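Side-chain contacts in putative protein (PDB 1T6T), which is of unknown function but contains a Toprim domain of the RNase M5-like type, consistent with metal-dependent nucleic-acid processing: residues 10-15 with 38-43; 16-21 with 64-69; 53-58 with 83-88. One frame throughout, in Å; residues are numbered along the deposited sequence.

Interaction 1: residues 10-15 with 38-43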
loop_
_atom_site.group_PDB
_atom_site.type_symbol
_atom_site.label_atom_id
_atom_site.label_comp_id
_atom_site.label_asym_id
_atom_site.label_seq_id
_atom_site.Cartn_x
_atom_site.Cartn_y
_atom_site.Cartn_z
ATOM N N GLU B 10 -15.593 9.422 -20.783
ATOM C CA GLU B 10 -16.949 9.340 -20.254
ATOM C C GLU B 10 -16.947 8.685 -18.876
ATOM O O GLU B 10 -17.780 9.002 -18.030
ATOM C CB GLU B 10 -17.854 8.549 -21.203
ATOM C CG GLU B 10 -17.945 9.138 -22.607
ATOM C CD GLU B 10 -19.065 8.523 -23.431
ATOM O OE1 GLU B 10 -19.233 7.286 -23.390
ATOM O OE2 GLU B 10 -19.775 9.280 -24.129
ATOM N N TRP B 11 -16.006 7.770 -18.661
ATOM C CA TRP B 11 -15.879 7.071 -17.381
ATOM C C TRP B 11 -15.520 8.102 -16.306
ATOM O O TRP B 11 -16.089 8.114 -15.213
ATOM C CB TRP B 11 -14.778 6.010 -17.487
ATOM C CG TRP B 11 -14.553 5.204 -16.244
ATOM C CD1 TRP B 11 -15.206 4.062 -15.869
ATOM C CD2 TRP B 11 -13.587 5.468 -15.224
ATOM N NE1 TRP B 11 -14.698 3.595 -14.677
ATOM C CE2 TRP B 11 -13.703 4.440 -14.260
ATOM C CE3 TRP B 11 -12.631 6.473 -15.031
ATOM C CZ2 TRP B 11 -12.896 4.389 -13.120
ATOM C CZ3 TRP B 11 -11.829 6.422 -13.892
ATOM C CH2 TRP B 11 -11.969 5.384 -12.953
ATOM N N ILE B 12 -14.578 8.977 -16.634
ATOM C CA ILE B 12 -14.147 10.021 -15.712
ATOM C C ILE B 12 -15.288 10.993 -15.415
ATOM O O ILE B 12 -15.456 11.437 -14.281
ATOM C CB ILE B 12 -12.938 10.795 -16.288
ATOM C CG1 ILE B 12 -11.706 9.885 -16.293
ATOM C CG2 ILE B 12 -12.676 12.050 -15.472
ATOM C CD1 ILE B 12 -10.466 10.512 -16.892
ATOM N N LYS B 13 -16.072 11.322 -16.436
ATOM C CA LYS B 13 -17.195 12.232 -16.258
ATOM C C LYS B 13 -18.217 11.622 -15.301
ATOM O O LYS B 13 -18.748 12.303 -14.421
ATOM C CB LYS B 13 -17.861 12.518 -17.606
ATOM C CG LYS B 13 -19.073 13.435 -17.512
ATOM C CD LYS B 13 -19.694 13.686 -18.880
ATOM C CE LYS B 13 -18.750 14.461 -19.789
ATOM N NZ LYS B 13 -19.342 14.696 -21.140
ATOM N N GLU B 14 -18.488 10.335 -15.478
ATOM C CA GLU B 14 -19.444 9.631 -14.637
ATOM C C GLU B 14 -18.912 9.517 -13.208
ATOM O O GLU B 14 -19.659 9.650 -12.241
ATOM C CB GLU B 14 -19.707 8.239 -15.207
ATOM C CG GLU B 14 -21.151 7.802 -15.111
ATOM C CD GLU B 14 -22.092 8.768 -15.812
ATOM O OE1 GLU B 14 -21.948 8.961 -17.039
ATOM O OE2 GLU B 14 -22.973 9.336 -15.135
ATOM N N LEU B 15 -17.614 9.269 -13.081
ATOM C CA LEU B 15 -16.998 9.150 -11.769
ATOM C C LEU B 15 -17.084 10.479 -11.029
ATOM O O LEU B 15 -17.410 10.510 -9.845
ATOM C CB LEU B 15 -15.534 8.720 -11.901
ATOM C CG LEU B 15 -14.763 8.540 -10.585
ATOM C CD1 LEU B 15 -15.479 7.523 -9.689
ATOM C CD2 LEU B 15 -13.337 8.085 -10.893
ATOM N N PHE B 38 -8.609 15.892 -12.816
ATOM C CA PHE B 38 -9.886 15.842 -13.517
ATOM C C PHE B 38 -10.988 16.437 -12.646
ATOM O O PHE B 38 -12.170 16.214 -12.885
ATOM C CB PHE B 38 -10.223 14.396 -13.885
ATOM C CG PHE B 38 -9.298 13.807 -14.908
ATOM C CD1 PHE B 38 -9.465 14.090 -16.260
ATOM C CD2 PHE B 38 -8.237 12.994 -14.518
ATOM C CE1 PHE B 38 -8.587 13.574 -17.213
ATOM C CE2 PHE B 38 -7.352 12.473 -15.461
ATOM C CZ PHE B 38 -7.528 12.765 -16.812
ATOM N N SER B 39 -10.580 17.204 -11.643
ATOM C CA SER B 39 -11.505 17.852 -10.720
ATOM C C SER B 39 -12.297 16.876 -9.854
ATOM O O SER B 39 -13.410 17.174 -9.422
ATOM C CB SER B 39 -12.462 18.773 -11.483
ATOM O OG SER B 39 -11.743 19.834 -12.093
ATOM N N ILE B 40 -11.726 15.703 -9.616
ATOM C CA ILE B 40 -12.365 14.716 -8.753
ATOM C C ILE B 40 -11.582 14.828 -7.450
ATOM O O ILE B 40 -10.448 14.355 -7.345
ATOM C CB ILE B 40 -12.267 13.296 -9.348
ATOM C CG1 ILE B 40 -13.051 13.247 -10.669
ATOM C CG2 ILE B 40 -12.842 12.277 -8.364
ATOM C CD1 ILE B 40 -12.975 11.917 -11.397
ATOM N N LYS B 41 -12.201 15.470 -6.463
ATOM C CA LYS B 41 -11.568 15.736 -5.176
ATOM C C LYS B 41 -12.003 14.915 -3.961
ATOM O O LYS B 41 -11.246 14.801 -2.999
ATOM C CB LYS B 41 -11.751 17.219 -4.846
ATOM C CG LYS B 41 -11.272 18.167 -5.943
ATOM C CD LYS B 41 -9.762 18.133 -6.081
ATOM C CE LYS B 41 -9.085 18.626 -4.806
ATOM N NZ LYS B 41 -7.596 18.601 -4.899
ATOM N N ASN B 42 -13.209 14.357 -3.994
ATOM C CA ASN B 42 -13.718 13.583 -2.865
ATOM C C ASN B 42 -13.069 12.205 -2.877
ATOM O O ASN B 42 -13.712 11.193 -3.150
ATOM C CB ASN B 42 -15.247 13.484 -2.962
ATOM C CG ASN B 42 -15.882 12.918 -1.705
ATOM O OD1 ASN B 42 -15.281 12.931 -0.627
ATOM N ND2 ASN B 42 -17.112 12.432 -1.833
ATOM N N VAL B 43 -11.779 12.189 -2.547
ATOM C CA VAL B 43 -10.981 10.970 -2.567
ATOM C C VAL B 43 -10.158 10.801 -1.297
ATOM O O VAL B 43 -9.629 11.771 -0.758
ATOM C CB VAL B 43 -9.997 10.998 -3.767
ATOM C CG1 VAL B 43 -9.207 9.692 -3.836
ATOM C CG2 VAL B 43 -10.754 11.233 -5.064
#
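Ile12 and Phe38 face each other with CA atoms 7.5 Å apart, and one helical turn on Leu15 CA stands 7.8 Å from Ile40 CA, so the irregular chain after helix 29-36 runs past the side of helix 8-18 at side-chain distance. The central event is a CH-pi contact. Ile12 CD1 sits over the middle of the Phe38 ring, 3.6 Å from its centroid and 11° off the ring normal. The extended end of Ile12 (chi2 178°) carries this methyl to the ring, while its other branch, CG2, rests at the root of the aromatic, 3.7 Å from Phe38 CB. Both branches of Ile12 thus touch Phe38, CG2 also lying beside Ile40, and the Ile12 and Phe38 side chains cross at roughly a right angle. Replacing Phe38 by a serine would probably deprive Ile12 CD1 of the flat surface it rests on and let that methyl turn more freely. Beside this pair, Ile40 pushes its CD1 tip into the angle between Ile12 and Leu15. It lies 3.9 Å from Leu15 CD2, 4.1 Å from Ile12 CG2 and 3.8 Å from the carbonyl oxygen Ile12 O, so the tip meets backbone as well as side chain. No hydrogen bond joins the segments. The start of 38-43 is turned by a Schellman motif that closes helix 29-36: Ser39, with positive phi, is its C-prime residue, and Ile40 N bonds back to Leu35 O. Phe38 and Ile40, either side of Ser39, both reach Ile12. Behind them, Leu15 and Ile40 both pack on Leu35 of helix 29-36 and on Ile24 of strand 23-26, Leu15 also meets Phe97 of helix 96-101, and Phe38 touches Ile112.

Interaction 2: residues 16-21 with 64-69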
loop_
_atom_site.group_PDB
_atom_site.type_symbol
_atom_site.label_atom_id
_atom_site.label_comp_id
_atom_site.label_asym_id
_atom_site.label_seq_id
_atom_site.Cartn_x
_atom_site.Cartn_y
_atom_site.Cartn_z
ATOM N N LYS B 16 -16.804 11.581 -11.727
ATOM C CA LYS B 16 -16.862 12.891 -11.089
ATOM C C LYS B 16 -18.263 13.162 -10.558
ATOM O O LYS B 16 -18.427 13.644 -9.438
ATOM C CB LYS B 16 -16.460 14.008 -12.064
ATOM C CG LYS B 16 -16.363 15.369 -11.378
ATOM C CD LYS B 16 -15.813 16.461 -12.284
ATOM C CE LYS B 16 -16.836 16.916 -13.300
ATOM N NZ LYS B 16 -16.343 18.101 -14.058
ATOM N N LYS B 17 -19.274 12.846 -11.363
ATOM C CA LYS B 17 -20.655 13.055 -10.950
ATOM C C LYS B 17 -20.947 12.221 -9.709
ATOM O O LYS B 17 -21.533 12.706 -8.743
ATOM C CB LYS B 17 -21.619 12.646 -12.069
ATOM C CG LYS B 17 -21.437 13.417 -13.361
ATOM C CD LYS B 17 -22.485 13.033 -14.400
ATOM C CE LYS B 17 -22.217 13.723 -15.731
ATOM N NZ LYS B 17 -22.123 15.202 -15.582
ATOM N N ALA B 18 -20.526 10.961 -9.741
ATOM C CA ALA B 18 -20.751 10.043 -8.631
ATOM C C ALA B 18 -20.025 10.472 -7.360
ATOM O O ALA B 18 -20.487 10.185 -6.255
ATOM C CB ALA B 18 -20.316 8.636 -9.026
ATOM N N SER B 19 -18.898 11.162 -7.521
ATOM C CA SER B 19 -18.103 11.606 -6.382
ATOM C C SER B 19 -18.776 12.672 -5.527
ATOM O O SER B 19 -18.261 13.033 -4.476
ATOM C CB SER B 19 -16.721 12.102 -6.838
ATOM O OG SER B 19 -16.789 13.374 -7.455
ATOM N N ARG B 20 -19.912 13.197 -5.976
ATOM C CA ARG B 20 -20.625 14.183 -5.169
ATOM C C ARG B 20 -21.570 13.454 -4.219
ATOM O O ARG B 20 -22.081 14.046 -3.265
ATOM C CB ARG B 20 -21.447 15.138 -6.040
ATOM C CG ARG B 20 -20.661 16.269 -6.689
ATOM C CD ARG B 20 -20.043 15.840 -7.998
ATOM N NE ARG B 20 -19.742 16.985 -8.855
ATOM C CZ ARG B 20 -18.632 17.712 -8.788
ATOM N NH1 ARG B 20 -17.690 17.423 -7.899
ATOM N NH2 ARG B 20 -18.461 18.731 -9.620
ATOM N N GLU B 21 -21.796 12.168 -4.484
ATOM C CA GLU B 21 -22.698 11.353 -3.670
ATOM C C GLU B 21 -21.983 10.236 -2.910
ATOM O O GLU B 21 -22.550 9.634 -1.999
ATOM C CB GLU B 21 -23.772 10.721 -4.559
ATOM C CG GLU B 21 -24.495 11.694 -5.475
ATOM C CD GLU B 21 -25.301 12.728 -4.718
ATOM O OE1 GLU B 21 -26.158 12.332 -3.895
ATOM O OE2 GLU B 21 -25.083 13.938 -4.950
ATOM N N LYS B 64 -22.057 5.783 1.051
ATOM C CA LYS B 64 -21.542 5.010 -0.067
ATOM C C LYS B 64 -20.070 5.281 -0.350
ATOM O O LYS B 64 -19.597 6.414 -0.236
ATOM C CB LYS B 64 -22.367 5.312 -1.317
ATOM C CG LYS B 64 -22.199 4.307 -2.442
ATOM C CD LYS B 64 -22.952 4.732 -3.704
ATOM C CE LYS B 64 -24.432 4.988 -3.445
ATOM N NZ LYS B 64 -24.677 6.216 -2.626
ATOM N N VAL B 65 -19.355 4.224 -0.718
ATOM C CA VAL B 65 -17.940 4.324 -1.024
ATOM C C VAL B 65 -17.617 3.663 -2.360
ATOM O O VAL B 65 -18.018 2.529 -2.620
ATOM C CB VAL B 65 -17.079 3.647 0.063
ATOM C CG1 VAL B 65 -15.617 3.696 -0.335
ATOM C CG2 VAL B 65 -17.288 4.334 1.401
ATOM N N ILE B 66 -16.893 4.384 -3.207
ATOM C CA ILE B 66 -16.483 3.857 -4.497
ATOM C C ILE B 66 -15.055 3.326 -4.344
ATOM O O ILE B 66 -14.138 4.086 -4.032
ATOM C CB ILE B 66 -16.506 4.960 -5.573
ATOM C CG1 ILE B 66 -17.947 5.442 -5.793
ATOM C CG2 ILE B 66 -15.901 4.435 -6.867
ATOM C CD1 ILE B 66 -18.054 6.685 -6.656
ATOM N N LEU B 67 -14.867 2.025 -4.541
ATOM C CA LEU B 67 -13.535 1.434 -4.420
ATOM C C LEU B 67 -12.797 1.549 -5.746
ATOM O O LEU B 67 -13.293 1.102 -6.781
ATOM C CB LEU B 67 -13.635 -0.040 -4.015
ATOM C CG LEU B 67 -14.320 -0.331 -2.681
ATOM C CD1 LEU B 67 -14.242 -1.821 -2.395
ATOM C CD2 LEU B 67 -13.649 0.467 -1.563
ATOM N N LEU B 68 -11.623 2.169 -5.717
ATOM C CA LEU B 68 -10.828 2.336 -6.930
ATOM C C LEU B 68 -9.376 1.945 -6.743
ATOM O O LEU B 68 -8.482 2.759 -6.944
ATOM C CB LEU B 68 -10.869 3.781 -7.429
ATOM C CG LEU B 68 -11.867 4.179 -8.514
ATOM C CD1 LEU B 68 -11.440 5.529 -9.080
ATOM C CD2 LEU B 68 -11.903 3.130 -9.625
ATOM N N PHE B 69 -9.141 0.700 -6.356
ATOM C CA PHE B 69 -7.779 0.223 -6.178
ATOM C C PHE B 69 -7.286 -0.342 -7.502
ATOM O O PHE B 69 -8.088 -0.715 -8.362
ATOM C CB PHE B 69 -7.749 -0.830 -5.078
ATOM C CG PHE B 69 -8.145 -0.290 -3.745
ATOM C CD1 PHE B 69 -7.298 0.575 -3.057
ATOM C CD2 PHE B 69 -9.389 -0.585 -3.201
ATOM C CE1 PHE B 69 -7.689 1.140 -1.848
ATOM C CE2 PHE B 69 -9.789 -0.024 -1.991
ATOM C CZ PHE B 69 -8.939 0.840 -1.314
HETATM O O HOH W 1 -22.964 8.519 0.433
#
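Ile66 holds CG1 anti to its carbonyl carbon (chi1 -65°) and continues nearly straight through chi2 (170°), a shape that carries CD1 out from strand 64-67 to the Ala18 methyl in the C-terminal part of helix 8-18. Lys64, two residues earlier on the same side of the strand, begins with CG anti to its backbone N but bends at chi3 and chi4, turning its amine back toward Glu21. The first of these gives the one apolar touch: Ile66 CD1 meets Ala18 CB at 3.8 Å, the tip of a long branch against a single methyl. The second falls short of a direct bond, for Lys64 NZ stays 4.1 Å from Glu21 O, and Glu21 OE1 is 6.4 Å from Lys64 NZ, so no salt bridge forms, although the opposite charges may attract weakly. A water does the bridging instead. It donates to Glu21 O at 2.7 Å and accepts from Lys64 N at 2.9 Å, linking the backbones of Glu21 and Lys64, whose side chains make no direct bond. The chain leaving the helix is steadied from within: Ser19 OG donates to Lys16 O at 2.6 Å, tilted 22° from the carbonyl plane, and Glu21 N bonds to Ala18 O at 3.0 Å. Ser19 O in turn accepts from Asn42 ND2, tying this turn to the chain ahead of strand 43-45. In the fold, strand 64-67 lies between 23-26 and 92-94 in the parallel sheet, with Lys64 and Ile66 bonded through their backbones to strand 23-26. Ala18 and Ile66 meet on the helix 8-18 face of that sheet, whereas Val65 points away from this contact and packs against Leu86 of helix 73-88.

Interaction 3: residues 53-58 with 83-88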
loop_
_atom_site.group_PDB
_atom_site.type_symbol
_atom_site.label_atom_id
_atom_site.label_comp_id
_atom_site.label_asym_id
_atom_site.label_seq_id
_atom_site.Cartn_x
_atom_site.Cartn_y
_atom_site.Cartn_z
ATOM N N ASP B 53 -9.284 3.877 10.174
ATOM C CA ASP B 53 -9.263 5.335 10.052
ATOM C C ASP B 53 -10.242 5.771 8.964
ATOM O O ASP B 53 -10.893 6.809 9.083
ATOM C CB ASP B 53 -7.861 5.858 9.695
ATOM C CG ASP B 53 -6.867 5.740 10.845
ATOM O OD1 ASP B 53 -7.294 5.668 12.017
ATOM O OD2 ASP B 53 -5.645 5.744 10.574
ATOM N N VAL B 54 -10.339 4.983 7.897
ATOM C CA VAL B 54 -11.250 5.298 6.801
ATOM C C VAL B 54 -12.689 5.207 7.303
ATOM O O VAL B 54 -13.523 6.058 6.999
ATOM C CB VAL B 54 -11.055 4.319 5.620
ATOM C CG1 VAL B 54 -12.095 4.581 4.537
ATOM C CG2 VAL B 54 -9.653 4.477 5.058
ATOM N N VAL B 55 -12.969 4.165 8.078
ATOM C CA VAL B 55 -14.300 3.980 8.638
ATOM C C VAL B 55 -14.676 5.182 9.506
ATOM O O VAL B 55 -15.761 5.755 9.367
ATOM C CB VAL B 55 -14.360 2.706 9.509
ATOM C CG1 VAL B 55 -15.728 2.590 10.178
ATOM C CG2 VAL B 55 -14.082 1.480 8.651
ATOM N N ASP B 56 -13.772 5.561 10.402
ATOM C CA ASP B 56 -14.028 6.684 11.296
ATOM C C ASP B 56 -14.226 8.004 10.558
ATOM O O ASP B 56 -15.022 8.847 10.984
ATOM C CB ASP B 56 -12.897 6.815 12.320
ATOM C CG ASP B 56 -12.812 5.613 13.247
ATOM O OD1 ASP B 56 -13.837 4.917 13.422
ATOM O OD2 ASP B 56 -11.724 5.366 13.811
HETATM N N MSE B 57 -13.506 8.182 9.453
HETATM C CA MSE B 57 -13.606 9.396 8.644
HETATM C C MSE B 57 -14.948 9.507 7.929
HETATM O O MSE B 57 -15.460 10.608 7.722
HETATM C CB MSE B 57 -12.506 9.417 7.580
HETATM C CG MSE B 57 -11.111 9.659 8.096
HETATM SE SE MSE B 57 -9.817 9.357 6.682
HETATM C CE MSE B 57 -10.034 11.013 5.704
ATOM N N LEU B 58 -15.509 8.363 7.549
ATOM C CA LEU B 58 -16.769 8.331 6.815
ATOM C C LEU B 58 -18.031 8.224 7.663
ATOM O O LEU B 58 -19.108 8.636 7.230
ATOM C CB LEU B 58 -16.750 7.171 5.819
ATOM C CG LEU B 58 -15.588 7.136 4.823
ATOM C CD1 LEU B 58 -15.660 5.854 4.009
ATOM C CD2 LEU B 58 -15.638 8.358 3.920
ATOM N N LYS B 83 -13.520 -3.951 0.949
ATOM C CA LYS B 83 -14.905 -4.268 0.616
ATOM C C LYS B 83 -15.551 -4.954 1.823
ATOM O O LYS B 83 -16.642 -4.586 2.257
ATOM C CB LYS B 83 -14.956 -5.199 -0.596
ATOM C CG LYS B 83 -16.353 -5.619 -1.001
ATOM C CD LYS B 83 -16.288 -6.576 -2.179
ATOM C CE LYS B 83 -17.667 -7.060 -2.574
ATOM N NZ LYS B 83 -17.584 -7.945 -3.769
ATOM N N GLU B 84 -14.859 -5.947 2.369
ATOM C CA GLU B 84 -15.360 -6.681 3.525
ATOM C C GLU B 84 -15.502 -5.772 4.747
ATOM O O GLU B 84 -16.522 -5.801 5.434
ATOM C CB GLU B 84 -14.420 -7.854 3.837
ATOM C CG GLU B 84 -14.815 -8.701 5.046
ATOM C CD GLU B 84 -16.256 -9.188 5.002
ATOM O OE1 GLU B 84 -16.750 -9.529 3.902
ATOM O OE2 GLU B 84 -16.889 -9.243 6.081
ATOM N N LEU B 85 -14.485 -4.959 5.015
ATOM C CA LEU B 85 -14.527 -4.061 6.160
ATOM C C LEU B 85 -15.656 -3.043 6.067
ATOM O O LEU B 85 -16.455 -2.905 6.993
ATOM C CB LEU B 85 -13.197 -3.314 6.320
ATOM C CG LEU B 85 -13.183 -2.277 7.453
ATOM C CD1 LEU B 85 -13.504 -2.953 8.783
ATOM C CD2 LEU B 85 -11.827 -1.593 7.514
ATOM N N LEU B 86 -15.721 -2.326 4.953
ATOM C CA LEU B 86 -16.754 -1.315 4.794
ATOM C C LEU B 86 -18.155 -1.905 4.853
ATOM O O LEU B 86 -19.036 -1.350 5.509
ATOM C CB LEU B 86 -16.536 -0.533 3.489
ATOM C CG LEU B 86 -15.279 0.353 3.518
ATOM C CD1 LEU B 86 -14.992 0.883 2.131
ATOM C CD2 LEU B 86 -15.468 1.505 4.505
ATOM N N SER B 87 -18.371 -3.036 4.193
ATOM C CA SER B 87 -19.697 -3.636 4.232
ATOM C C SER B 87 -20.032 -4.072 5.666
ATOM O O SER B 87 -21.178 -3.960 6.101
ATOM C CB SER B 87 -19.782 -4.827 3.263
ATOM O OG SER B 87 -18.895 -5.870 3.630
ATOM N N SER B 88 -19.030 -4.544 6.407
ATOM C CA SER B 88 -19.262 -4.990 7.781
ATOM C C SER B 88 -19.655 -3.826 8.685
ATOM O O SER B 88 -20.320 -4.025 9.701
ATOM C CB SER B 88 -18.014 -5.671 8.360
ATOM O OG SER B 88 -17.036 -4.720 8.752
#
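Val55 and Leu58, one turn apart on helix 51-58, reach across to Leu85 and Leu86 of helix 73-88, the two segment axes passing 10.7 Å apart at a crossing angle of -37°. Taken in order, the first segment opens with Asp53, which keeps clear of the other helix: its OD2 accepts from Arg50 N of its own chain and its OD1 forms a salt bridge with Arg50 of the second subunit, so this end of the helix belongs to the dimer contact. Val54 is directed toward the other helix but stops short of touching it, packing on Leu25 and Leu46. Val55 does most of the touching. Its CG2, set anti to the carbonyl carbon, meets Leu85 CD2 at 4.0 Å and Leu85 CG at the same distance, the two side chains slanting across one another. The same methyl lies 4.4 Å from Leu86 CD2, so CG2 is set against two neighbouring leucines. With CG anti to the backbone N (chi1 176°), Leu85 turns CG and CD2 to that methyl. Past Met57, a selenomethionine packed on Ile44, comes Leu58, whose CD1 approaches Leu86 CD2 at 4.4 Å. Leu86 CD2 receives one methyl from Val55 and another from Leu58. Phe91, from the loop before strand 92-94, touches Val55, Leu58 and Leu86 alike, and Val65 of strand 64-67 touches both Leu58 and Leu86. On the second helix the hydroxyl of Ser88 turns back on its own chain, Ser88 OG donating to Leu85 O at 2.6 Å. What joins the helices is aliphatic carbon against aliphatic carbon, with no hydrogen bond or charge pair, at 4.0 Å or more; the association probably rests on burial of apolar surface shared with the sheet and Phe91, not on directional bonds.

Interactions 1 and 2 share helix 8-18 and lie side by side, their centres about 8 Å apart: Leu15 CD2 packs on Leu68 CD1 at 3.7 Å, and Ile40 CG1 on Lys16 CB at 3.8 Å. Both lie on one face of the parallel Toprim sheet and interaction 3 on the other, its centre about 21 Å from that of interaction 1 and about 14 Å from that of interaction 2. Strand 64-67 connects the two faces. Ile66 serves interaction 2, while Val65 CG2 presses on Leu58 CD1 at 3.4 Å in interaction 3. In relatives, acidic metal-binding residues follow the sheet's central strands; none of the three contacts holds a metal here.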